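Carbonic anhydrase (Porphyridium purpureum, PDB 1DDZ) probably catalyses the reversible hydration of carbon dioxide to hydrogencarbonate, using one zinc ion in each half of its duplicated beta-class carbonic anhydrase chain. Local coordinates at residues 111-114 with 115-119; 150-153 with 154-157; 331-335 with 336-340; 369-373 with 374-378. All coordinates share one frame; numbering follows the deposited sequence.

How the contacts relate
The chain holds two homologous carbonic anhydrase halves, contacts 1 and 2 in the first and contacts 3 and 4 in the second. Contacts 1 and 4 lie on equivalent helices, 107-119 and 361-373, with centres about 30 Å apart, and each sends a tyrosine to the other half's zinc site: Y115 comes within about 4 Å of the D330 side chain, Y369 within about 4 Å of that of D76. Contact 2 also approaches the first site, with I155 about 8 Å from a zinc ion. Its nearest atoms are about 6 Å from contact 4, and both touch the second subunit. Contact 3, centred about 20 Å from contact 4, directly follows the segment carrying C328 and D330.

Contact 1. Residues 111-114 with 115-119; sequences SVLQ and YAVQY
The side chains of Q114 and Q118, one helical turn apart, cross, their amide planes steeply turned (76°). CG of Q114 stands anti to the backbone N (chi1 -170°) and the chain beyond it is extended, which carries its amide out beside that of Q118. On the neighbouring side of the same turn, L113 and V117 run side by side and meet through CD2 of L113 and CG2 of V117 at 3.7 Å, branched chains well suited to a buried face. Normal helical bonds join the two segments, V117 N reaching L113 O at 2.8 Å and Q118 N reaching Q114 O at 2.7 Å; toward Y119 the helix widens into a pi-type turn. Farther out, Q114 OE1 accepts from both L401 N and I402 N, so the glutamine ties the helix to the other half of the chain. Replacing Q114 with alanine would probably leave the N-H groups of L401 and I402 without their acceptor and open a gap beside I196. I196 packs on L113, Q114, V117 and Q118, while L70 of strand 69-74 lies against A116, whose small methyl permits close approach. This is helix 107-119 packed on the alpha/beta core, with Y115 reaching toward the zinc ligand D330 of the other half.

Contact 2. Residues 150-153 with 154-157; sequences NWLR and HIRD
R153 and R156 run side by side and point the same way, two like charges brought close together. CG of R156 lies over one face of the R153 guanidinium, 3.9 Å above its plane and toward the rim, so aliphatic chain meets flat cation. The two guanidinium planes are 41° apart, and R153 NH1 stands 3.9 Å from R156 NH2. Acidic and carbonyl oxygens probably ease the repulsion: R156 NH2 bonds to D232 O of the second subunit, while R153 makes long, weak ion pairs with D149 and with D232 of that subunit.

The apolar contact is plainer. L152 and I155 lie alongside each other, CD2 of L152 touching CD1 of I155 at 3.7 Å, and they face A138 and A139 of helix 134-141, where alanines allow a close fit.

Backbone bonding is irregular. H154 N turns to W151 O at 3.2 Å, three residues back. L152 O takes two donors, I155 N weakly and R156 N at 3.3 Å. The helix is thus kinked at 154 and 155, where the bond to the turn before is missing.

The H154 ring sets its edge toward the same W151 carbonyl, CD2 to O 3.3 Å. Its NE2 is hydrogen-bonded to S105 OG of the second subunit, and its ring meets H104 of that subunit edge-to-face.

Kinked helix 147-161 therefore lies between its own half, the other half, where W151 packs on S362 and S365, and the second subunit, met by R153, H154 and R156, while I155 comes about 6 Å from the side chain of the zinc ligand C133.

Contact 3. Residues 331-335 with 336-340; sequences SRVPA and NQIIN
A proline ring carries a glutamine amide laid against it: the extended side chain of Q337 lies across P334, bringing OE1 to 3.1 Å from CG and its CD to 3.5 Å from the proline CD. These residues open helix 335-338, a single turn within the beta-alpha-beta crossover that joins neighbouring parallel strands 323-328 and 346-351. P334 occupies the N-cap position, where its lack of an N-H costs nothing because no earlier turn waits to accept one. Its carbonyl is well used, taking I338 N at 3.0 Å.

The buried side is made by V333 and I338, whose side chains cross at about a right angle. CG1 of V333 is 4.0 Å from CB of I338, and W46 of helix 38-53 packs on both, so that branched V333 and I338 fill the space against it. A small residue suits the place of A335, where the methyl meets W325, V346 and V348 of the two strands.

The exit is as sharply defined as the entry. N340 has positive phi (56°), a conformation asparagine tolerates well, and is the C-prime residue of a Schellman motif: L341 N bonds to N336 O, and N340 N to Q337 O. N336 adds a side-chain bond from ND2 to L341 O, fastening the turn again.

A335 O accepts a weak bond from I339 N at 3.4 Å. Hydrocarbon gathers round this oxygen as well, with CG2 of I338 at 3.2 Å and CG1 of I339 at 3.3 Å.

Contact 4. Residues 369-373 with 374-378; sequences YAVQY and LKVKR
L374 presses its forked end against the Y369 ring, reaching back over the last turn of helix 361-373. CG and CD2 of the leucine both lie 3.6 Å from CE2 of the tyrosine, an oblique approach in which the branched bump rests against the flat ring. A chi1 of -173° swings that ring out to where L374 reaches it; the ring, which also meets F347, runs toward the zinc ligand D76 of the other half.

A second bump is V376. Its CG2 settles over the A370 backbone, 3.4 Å from O of A370 and 3.9 Å from its CB, and sits more loosely against V371. L324 of strand 323-328 packs on A370 as well, so a small residue suits this place.

The last turn widens: Y369 O takes L374 N, five residues on, at 2.9 Å, a pi-type bond, and Y373 N weakly. V376 N reaches A370 O, also at 2.9 Å. Between L374 and V376, K375 adopts positive phi (58°), and its CA makes a C-H...O contact with V371 O at 3.3 Å.

The lysine chain doubles back, bent at chi2 and chi4, so that NZ donates to Q372 O at 2.9 Å. With alanine at this position, the Q372 carbonyl would probably lose its ammonium donor and the hydrocarbon beside it.

K248 and P252 of the second subunit pack on K375 and L374. The chemistry implies a helix end whose last carbonyls, those of Y369, A370 and Q372, are met by backbone N-H groups and by a positive charge, which would probably offset the negative end of the helix dipole.

Contact 1. Residues 111-114 with 115-119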
loop_
_atom_site.group_PDB
_atom_site.type_symbol
_atom_site.label_atom_id
_atom_site.label_comp_id
_atom_site.label_asym_id
_atom_site.label_seq_id
_atom_site.Cartn_x
_atom_site.Cartn_y
_atom_site.Cartn_z
ATOM N N SER A 111 -0.172 6.607 -7.972
ATOM C CA SER A 111 -1.030 6.604 -9.164
ATOM C C SER A 111 -1.606 8.012 -9.484
ATOM O O SER A 111 -1.689 8.383 -10.659
ATOM C CB SER A 111 -2.102 5.500 -9.080
ATOM O OG SER A 111 -3.006 5.690 -8.002
ATOM N N VAL A 112 -1.930 8.817 -8.469
ATOM C CA VAL A 112 -2.400 10.183 -8.710
ATOM C C VAL A 112 -1.232 11.031 -9.275
ATOM O O VAL A 112 -1.392 11.816 -10.224
ATOM C CB VAL A 112 -2.953 10.845 -7.433
ATOM C CG1 VAL A 112 -3.085 12.356 -7.636
ATOM C CG2 VAL A 112 -4.315 10.306 -7.124
ATOM N N LEU A 113 -0.047 10.855 -8.694
ATOM C CA LEU A 113 1.176 11.538 -9.140
ATOM C C LEU A 113 1.496 11.216 -10.622
ATOM O O LEU A 113 1.715 12.115 -11.423
ATOM C CB LEU A 113 2.371 11.071 -8.290
ATOM C CG LEU A 113 3.491 12.030 -7.853
ATOM C CD1 LEU A 113 4.816 11.238 -7.677
ATOM C CD2 LEU A 113 3.661 13.188 -8.790
ATOM N N GLN A 114 1.573 9.926 -10.950
ATOM C CA GLN A 114 1.880 9.509 -12.291
ATOM C C GLN A 114 0.828 9.990 -13.290
ATOM O O GLN A 114 1.170 10.426 -14.386
ATOM C CB GLN A 114 2.066 8.003 -12.369
ATOM C CG GLN A 114 2.631 7.591 -13.731
ATOM C CD GLN A 114 3.121 6.170 -13.764
ATOM O OE1 GLN A 114 2.396 5.245 -13.424
ATOM N NE2 GLN A 114 4.362 5.984 -14.187
ATOM N N TYR A 115 -0.441 9.947 -12.905
ATOM C CA TYR A 115 -1.507 10.413 -13.786
ATOM C C TYR A 115 -1.291 11.913 -14.035
ATOM O O TYR A 115 -1.243 12.354 -15.183
ATOM C CB TYR A 115 -2.883 10.170 -13.150
ATOM C CG TYR A 115 -4.040 10.473 -14.067
ATOM C CD1 TYR A 115 -4.472 9.534 -15.007
ATOM C CD2 TYR A 115 -4.716 11.689 -13.988
ATOM C CE1 TYR A 115 -5.557 9.795 -15.852
ATOM C CE2 TYR A 115 -5.802 11.970 -14.824
ATOM C CZ TYR A 115 -6.222 11.015 -15.758
ATOM O OH TYR A 115 -7.295 11.272 -16.592
ATOM N N ALA A 116 -1.108 12.681 -12.964
ATOM C CA ALA A 116 -0.879 14.121 -13.064
ATOM C C ALA A 116 0.343 14.455 -13.926
ATOM O O ALA A 116 0.287 15.337 -14.788
ATOM C CB ALA A 116 -0.706 14.735 -11.658
ATOM N N VAL A 117 1.441 13.737 -13.717
ATOM C CA VAL A 117 2.677 13.987 -14.462
ATOM C C VAL A 117 2.721 13.446 -15.898
ATOM O O VAL A 117 3.101 14.168 -16.817
ATOM C CB VAL A 117 3.911 13.483 -13.655
ATOM C CG1 VAL A 117 5.204 13.670 -14.461
ATOM C CG2 VAL A 117 3.995 14.235 -12.302
ATOM N N GLN A 118 2.367 12.184 -16.091
ATOM C CA GLN A 118 2.397 11.591 -17.423
ATOM C C GLN A 118 1.127 11.815 -18.234
ATOM O O GLN A 118 1.203 12.086 -19.419
ATOM C CB GLN A 118 2.695 10.086 -17.369
ATOM C CG GLN A 118 4.174 9.681 -17.391
ATOM C CD GLN A 118 4.676 9.315 -16.004
ATOM O OE1 GLN A 118 4.202 9.863 -15.012
ATOM N NE2 GLN A 118 5.584 8.353 -15.919
ATOM N N TYR A 119 -0.042 11.632 -17.634
ATOM C CA TYR A 119 -1.265 11.836 -18.390
ATOM C C TYR A 119 -1.554 13.332 -18.562
ATOM O O TYR A 119 -1.622 13.832 -19.673
ATOM C CB TYR A 119 -2.457 11.149 -17.710
ATOM C CG TYR A 119 -2.629 9.655 -17.988
ATOM C CD1 TYR A 119 -1.907 8.693 -17.278
ATOM C CD2 TYR A 119 -3.520 9.203 -18.970
ATOM C CE1 TYR A 119 -2.065 7.307 -17.544
ATOM C CE2 TYR A 119 -3.688 7.803 -19.251
ATOM C CZ TYR A 119 -2.943 6.860 -18.531
ATOM O OH TYR A 119 -2.934 5.486 -18.792
#

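Contact 2. Residues 150-153 with 154-157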
loop_
_atom_site.group_PDB
_atom_site.type_symbol
_atom_site.label_atom_id
_atom_site.label_comp_id
_atom_site.label_asym_id
_atom_site.label_seq_id
_atom_site.Cartn_x
_atom_site.Cartn_y
_atom_site.Cartn_z
ATOM N N ASN A 150 -1.049 2.780 11.985
ATOM C CA ASN A 150 -0.011 2.283 11.074
ATOM C C ASN A 150 0.275 3.342 10.002
ATOM O O ASN A 150 1.399 3.508 9.542
ATOM C CB ASN A 150 -0.451 0.963 10.455
ATOM C CG ASN A 150 -0.704 -0.118 11.500
ATOM O OD1 ASN A 150 0.215 -0.600 12.157
ATOM N ND2 ASN A 150 -1.962 -0.503 11.655
ATOM N N TRP A 151 -0.750 4.104 9.640
ATOM C CA TRP A 151 -0.597 5.181 8.674
ATOM C C TRP A 151 0.201 6.274 9.398
ATOM O O TRP A 151 1.196 6.784 8.889
ATOM C CB TRP A 151 -1.981 5.728 8.277
ATOM C CG TRP A 151 -1.940 6.809 7.231
ATOM C CD1 TRP A 151 -2.032 8.155 7.436
ATOM C CD2 TRP A 151 -1.808 6.624 5.811
ATOM N NE1 TRP A 151 -1.964 8.820 6.233
ATOM C CE2 TRP A 151 -1.830 7.906 5.221
ATOM C CE3 TRP A 151 -1.678 5.497 4.984
ATOM C CZ2 TRP A 151 -1.729 8.096 3.838
ATOM C CZ3 TRP A 151 -1.577 5.686 3.610
ATOM C CH2 TRP A 151 -1.603 6.978 3.054
ATOM N N LEU A 152 -0.241 6.606 10.610
ATOM C CA LEU A 152 0.383 7.637 11.439
ATOM C C LEU A 152 1.824 7.384 11.878
ATOM O O LEU A 152 2.482 8.318 12.333
ATOM C CB LEU A 152 -0.496 7.962 12.642
ATOM C CG LEU A 152 -1.896 8.451 12.255
ATOM C CD1 LEU A 152 -2.691 8.736 13.489
ATOM C CD2 LEU A 152 -1.792 9.692 11.396
ATOM N N ARG A 153 2.314 6.148 11.739
ATOM C CA ARG A 153 3.698 5.837 12.077
ATOM C C ARG A 153 4.635 6.649 11.195
ATOM O O ARG A 153 5.748 6.911 11.588
ATOM C CB ARG A 153 4.028 4.358 11.873
ATOM C CG ARG A 153 3.534 3.401 12.931
ATOM C CD ARG A 153 3.782 3.906 14.340
ATOM N NE ARG A 153 2.694 4.787 14.788
ATOM C CZ ARG A 153 2.214 4.827 16.027
ATOM N NH1 ARG A 153 2.719 4.030 16.967
ATOM N NH2 ARG A 153 1.235 5.675 16.330
ATOM N N HIS A 154 4.186 7.053 10.003
ATOM C CA HIS A 154 5.027 7.832 9.107
ATOM C C HIS A 154 5.269 9.222 9.641
ATOM O O HIS A 154 6.350 9.771 9.481
ATOM C CB HIS A 154 4.430 7.890 7.698
ATOM C CG HIS A 154 4.457 6.577 6.992
ATOM N ND1 HIS A 154 5.601 6.071 6.407
ATOM C CD2 HIS A 154 3.503 5.639 6.811
ATOM C CE1 HIS A 154 5.346 4.879 5.906
ATOM N NE2 HIS A 154 4.080 4.598 6.139
ATOM N N ILE A 155 4.273 9.783 10.309
ATOM C CA ILE A 155 4.410 11.102 10.913
ATOM C C ILE A 155 5.395 10.988 12.093
ATOM O O ILE A 155 6.145 11.912 12.389
ATOM C CB ILE A 155 3.065 11.598 11.406
ATOM C CG1 ILE A 155 2.139 11.808 10.210
ATOM C CG2 ILE A 155 3.226 12.894 12.197
ATOM C CD1 ILE A 155 0.761 12.287 10.575
ATOM N N ARG A 156 5.380 9.828 12.749
ATOM C CA ARG A 156 6.265 9.520 13.878
ATOM C C ARG A 156 7.704 9.468 13.396
ATOM O O ARG A 156 8.617 9.844 14.107
ATOM C CB ARG A 156 5.879 8.192 14.498
ATOM C CG ARG A 156 4.673 8.297 15.345
ATOM C CD ARG A 156 5.066 8.936 16.641
ATOM N NE ARG A 156 4.446 8.201 17.718
ATOM C CZ ARG A 156 5.069 7.375 18.550
ATOM N NH1 ARG A 156 6.381 7.161 18.490
ATOM N NH2 ARG A 156 4.332 6.685 19.390
ATOM N N ASP A 157 7.900 9.024 12.164
ATOM C CA ASP A 157 9.237 9.001 11.600
ATOM C C ASP A 157 9.701 10.425 11.423
ATOM O O ASP A 157 10.864 10.707 11.620
ATOM C CB ASP A 157 9.270 8.278 10.272
ATOM C CG ASP A 157 9.216 6.787 10.434
ATOM O OD1 ASP A 157 9.235 6.295 11.582
ATOM O OD2 ASP A 157 9.138 6.098 9.399
#

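Contact 3. Residues 331-335 with 336-340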
loop_
_atom_site.group_PDB
_atom_site.type_symbol
_atom_site.label_atom_id
_atom_site.label_comp_id
_atom_site.label_asym_id
_atom_site.label_seq_id
_atom_site.Cartn_x
_atom_site.Cartn_y
_atom_site.Cartn_z
ATOM N N SER A 331 -11.898 16.267 -9.710
ATOM C CA SER A 331 -12.585 17.301 -8.945
ATOM C C SER A 331 -12.965 18.633 -9.586
ATOM O O SER A 331 -12.423 19.675 -9.232
ATOM C CB SER A 331 -11.786 17.586 -7.640
ATOM O OG SER A 331 -10.398 17.237 -7.766
ATOM N N ARG A 332 -13.934 18.657 -10.489
ATOM C CA ARG A 332 -14.259 19.961 -11.037
ATOM C C ARG A 332 -15.173 20.785 -10.116
ATOM O O ARG A 332 -15.539 21.915 -10.437
ATOM C CB ARG A 332 -14.758 19.897 -12.483
ATOM C CG ARG A 332 -14.625 21.248 -13.196
ATOM C CD ARG A 332 -14.500 21.096 -14.689
ATOM N NE ARG A 332 -13.150 20.686 -15.114
ATOM C CZ ARG A 332 -12.160 21.533 -15.476
ATOM N NH1 ARG A 332 -12.336 22.854 -15.439
ATOM N NH2 ARG A 332 -11.037 21.068 -16.030
ATOM N N VAL A 333 -15.585 20.236 -8.964
ATOM C CA VAL A 333 -16.379 21.000 -7.981
ATOM C C VAL A 333 -16.037 20.555 -6.558
ATOM O O VAL A 333 -15.944 19.357 -6.298
ATOM C CB VAL A 333 -17.912 20.844 -8.110
ATOM C CG1 VAL A 333 -18.596 21.881 -7.260
ATOM C CG2 VAL A 333 -18.334 20.974 -9.585
ATOM N N PRO A 334 -15.761 21.510 -5.654
ATOM C CA PRO A 334 -15.435 21.125 -4.274
ATOM C C PRO A 334 -16.629 20.402 -3.648
ATOM O O PRO A 334 -17.783 20.791 -3.860
ATOM C CB PRO A 334 -15.155 22.457 -3.597
ATOM C CG PRO A 334 -14.498 23.239 -4.684
ATOM C CD PRO A 334 -15.416 22.940 -5.870
ATOM N N ALA A 335 -16.347 19.360 -2.870
ATOM C CA ALA A 335 -17.391 18.564 -2.232
ATOM C C ALA A 335 -18.389 19.401 -1.458
ATOM O O ALA A 335 -19.606 19.277 -1.653
ATOM C CB ALA A 335 -16.770 17.504 -1.330
ATOM N N ASN A 336 -17.876 20.267 -0.592
ATOM C CA ASN A 336 -18.727 21.121 0.222
ATOM C C ASN A 336 -19.624 21.982 -0.665
ATOM O O ASN A 336 -20.790 22.172 -0.348
ATOM C CB ASN A 336 -17.887 22.005 1.156
ATOM C CG ASN A 336 -17.206 23.148 0.429
ATOM O OD1 ASN A 336 -16.197 22.958 -0.218
ATOM N ND2 ASN A 336 -17.786 24.334 0.501
ATOM N N GLN A 337 -19.100 22.432 -1.803
ATOM C CA GLN A 337 -19.861 23.277 -2.719
ATOM C C GLN A 337 -21.033 22.570 -3.384
ATOM O O GLN A 337 -22.167 23.036 -3.334
ATOM C CB GLN A 337 -18.945 23.842 -3.809
ATOM C CG GLN A 337 -18.286 25.160 -3.463
ATOM C CD GLN A 337 -17.243 25.578 -4.486
ATOM O OE1 GLN A 337 -16.088 25.795 -4.146
ATOM N NE2 GLN A 337 -17.641 25.661 -5.752
ATOM N N ILE A 338 -20.754 21.407 -3.961
ATOM C CA ILE A 338 -21.772 20.663 -4.671
ATOM C C ILE A 338 -22.982 20.313 -3.814
ATOM O O ILE A 338 -24.098 20.267 -4.322
ATOM C CB ILE A 338 -21.167 19.455 -5.434
ATOM C CG1 ILE A 338 -22.128 19.007 -6.532
ATOM C CG2 ILE A 338 -20.809 18.324 -4.479
ATOM C CD1 ILE A 338 -21.448 18.445 -7.746
ATOM N N ILE A 339 -22.780 20.149 -2.511
ATOM C CA ILE A 339 -23.888 19.849 -1.623
ATOM C C ILE A 339 -24.267 21.024 -0.750
ATOM O O ILE A 339 -24.895 20.858 0.293
ATOM C CB ILE A 339 -23.673 18.585 -0.774
ATOM C CG1 ILE A 339 -22.383 18.680 0.048
ATOM C CG2 ILE A 339 -23.716 17.361 -1.674
ATOM C CD1 ILE A 339 -22.103 17.430 0.905
ATOM N N ASN A 340 -23.861 22.213 -1.175
ATOM C CA ASN A 340 -24.229 23.447 -0.490
ATOM C C ASN A 340 -23.873 23.543 1.001
ATOM O O ASN A 340 -24.709 23.952 1.816
ATOM C CB ASN A 340 -25.739 23.640 -0.655
ATOM C CG ASN A 340 -26.134 25.088 -0.837
ATOM O OD1 ASN A 340 -25.459 25.849 -1.533
ATOM N ND2 ASN A 340 -27.277 25.462 -0.264
#

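Contact 4. Residues 369-373 with 374-378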
loop_
_atom_site.group_PDB
_atom_site.type_symbol
_atom_site.label_atom_id
_atom_site.label_comp_id
_atom_site.label_asym_id
_atom_site.label_seq_id
_atom_site.Cartn_x
_atom_site.Cartn_y
_atom_site.Cartn_z
ATOM N N TYR A 369 -10.865 6.888 10.380
ATOM C CA TYR A 369 -10.804 8.162 11.070
ATOM C C TYR A 369 -12.179 8.863 11.080
ATOM O O TYR A 369 -12.626 9.355 12.116
ATOM C CB TYR A 369 -9.753 9.063 10.428
ATOM C CG TYR A 369 -9.539 10.341 11.221
ATOM C CD1 TYR A 369 -8.660 10.361 12.297
ATOM C CD2 TYR A 369 -10.226 11.513 10.914
ATOM C CE1 TYR A 369 -8.471 11.500 13.053
ATOM C CE2 TYR A 369 -10.042 12.671 11.667
ATOM C CZ TYR A 369 -9.155 12.656 12.737
ATOM O OH TYR A 369 -8.955 13.791 13.500
ATOM N N ALA A 370 -12.861 8.871 9.935
ATOM C CA ALA A 370 -14.167 9.524 9.810
ATOM C C ALA A 370 -15.303 8.796 10.506
ATOM O O ALA A 370 -16.088 9.396 11.225
ATOM C CB ALA A 370 -14.509 9.710 8.338
ATOM N N VAL A 371 -15.407 7.501 10.255
ATOM C CA VAL A 371 -16.462 6.682 10.825
ATOM C C VAL A 371 -16.270 6.385 12.308
ATOM O O VAL A 371 -17.164 6.627 13.104
ATOM C CB VAL A 371 -16.594 5.329 10.053
ATOM C CG1 VAL A 371 -17.649 4.429 10.689
ATOM C CG2 VAL A 371 -16.937 5.582 8.588
ATOM N N GLN A 372 -15.104 5.878 12.677
ATOM C CA GLN A 372 -14.853 5.528 14.068
ATOM C C GLN A 372 -14.561 6.669 15.022
ATOM O O GLN A 372 -15.096 6.700 16.121
ATOM C CB GLN A 372 -13.729 4.519 14.157
ATOM C CG GLN A 372 -13.545 3.989 15.552
ATOM C CD GLN A 372 -12.479 2.932 15.629
ATOM O OE1 GLN A 372 -11.932 2.515 14.617
ATOM N NE2 GLN A 372 -12.147 2.517 16.844
ATOM N N TYR A 373 -13.714 7.606 14.605
ATOM C CA TYR A 373 -13.336 8.723 15.464
ATOM C C TYR A 373 -14.168 9.992 15.332
ATOM O O TYR A 373 -14.616 10.536 16.334
ATOM C CB TYR A 373 -11.832 8.980 15.322
ATOM C CG TYR A 373 -11.048 7.735 15.697
ATOM C CD1 TYR A 373 -10.061 7.212 14.870
ATOM C CD2 TYR A 373 -11.354 7.038 16.866
ATOM C CE1 TYR A 373 -9.396 6.012 15.209
ATOM C CE2 TYR A 373 -10.699 5.848 17.212
ATOM C CZ TYR A 373 -9.721 5.333 16.394
ATOM O OH TYR A 373 -9.007 4.204 16.825
ATOM N N LEU A 374 -14.392 10.470 14.112
ATOM C CA LEU A 374 -15.218 11.669 13.939
ATOM C C LEU A 374 -16.694 11.297 14.009
ATOM O O LEU A 374 -17.540 12.150 14.188
ATOM C CB LEU A 374 -14.947 12.351 12.600
ATOM C CG LEU A 374 -13.552 12.848 12.256
ATOM C CD1 LEU A 374 -13.673 13.613 10.937
ATOM C CD2 LEU A 374 -12.979 13.749 13.357
ATOM N N LYS A 375 -16.999 10.022 13.821
ATOM C CA LYS A 375 -18.372 9.553 13.864
ATOM C C LYS A 375 -19.293 10.241 12.837
ATOM O O LYS A 375 -20.357 10.736 13.186
ATOM C CB LYS A 375 -18.963 9.745 15.266
ATOM C CG LYS A 375 -18.185 9.125 16.407
ATOM C CD LYS A 375 -18.191 7.622 16.387
ATOM C CE LYS A 375 -17.839 7.086 17.774
ATOM N NZ LYS A 375 -16.599 7.732 18.336
ATOM N N VAL A 376 -18.871 10.303 11.580
ATOM C CA VAL A 376 -19.698 10.924 10.535
ATOM C C VAL A 376 -20.957 10.072 10.288
ATOM O O VAL A 376 -20.895 8.848 10.344
ATOM C CB VAL A 376 -18.917 11.098 9.205
ATOM C CG1 VAL A 376 -17.781 12.080 9.398
ATOM C CG2 VAL A 376 -18.398 9.762 8.691
ATOM N N LYS A 377 -22.076 10.723 9.982
ATOM C CA LYS A 377 -23.344 10.027 9.739
ATOM C C LYS A 377 -23.481 9.468 8.329
ATOM O O LYS A 377 -24.223 8.520 8.114
ATOM C CB LYS A 377 -24.524 10.964 9.999
ATOM C CG LYS A 377 -24.527 11.601 11.381
ATOM C CD LYS A 377 -24.653 10.570 12.507
ATOM C CE LYS A 377 -24.468 11.218 13.879
ATOM N NZ LYS A 377 -24.702 10.259 14.998
ATOM N N ARG A 378 -22.775 10.064 7.369
ATOM C CA ARG A 378 -22.836 9.616 5.981
ATOM C C ARG A 378 -21.498 9.497 5.305
ATOM O O ARG A 378 -20.607 10.292 5.544
ATOM C CB ARG A 378 -23.651 10.592 5.133
ATOM C CG ARG A 378 -25.123 10.268 5.040
ATOM C CD ARG A 378 -25.979 11.164 5.932
ATOM N NE ARG A 378 -26.606 12.254 5.177
ATOM C CZ ARG A 378 -26.125 13.494 5.109
ATOM N NH1 ARG A 378 -25.000 13.821 5.745
ATOM N NH2 ARG A 378 -26.795 14.420 4.438
#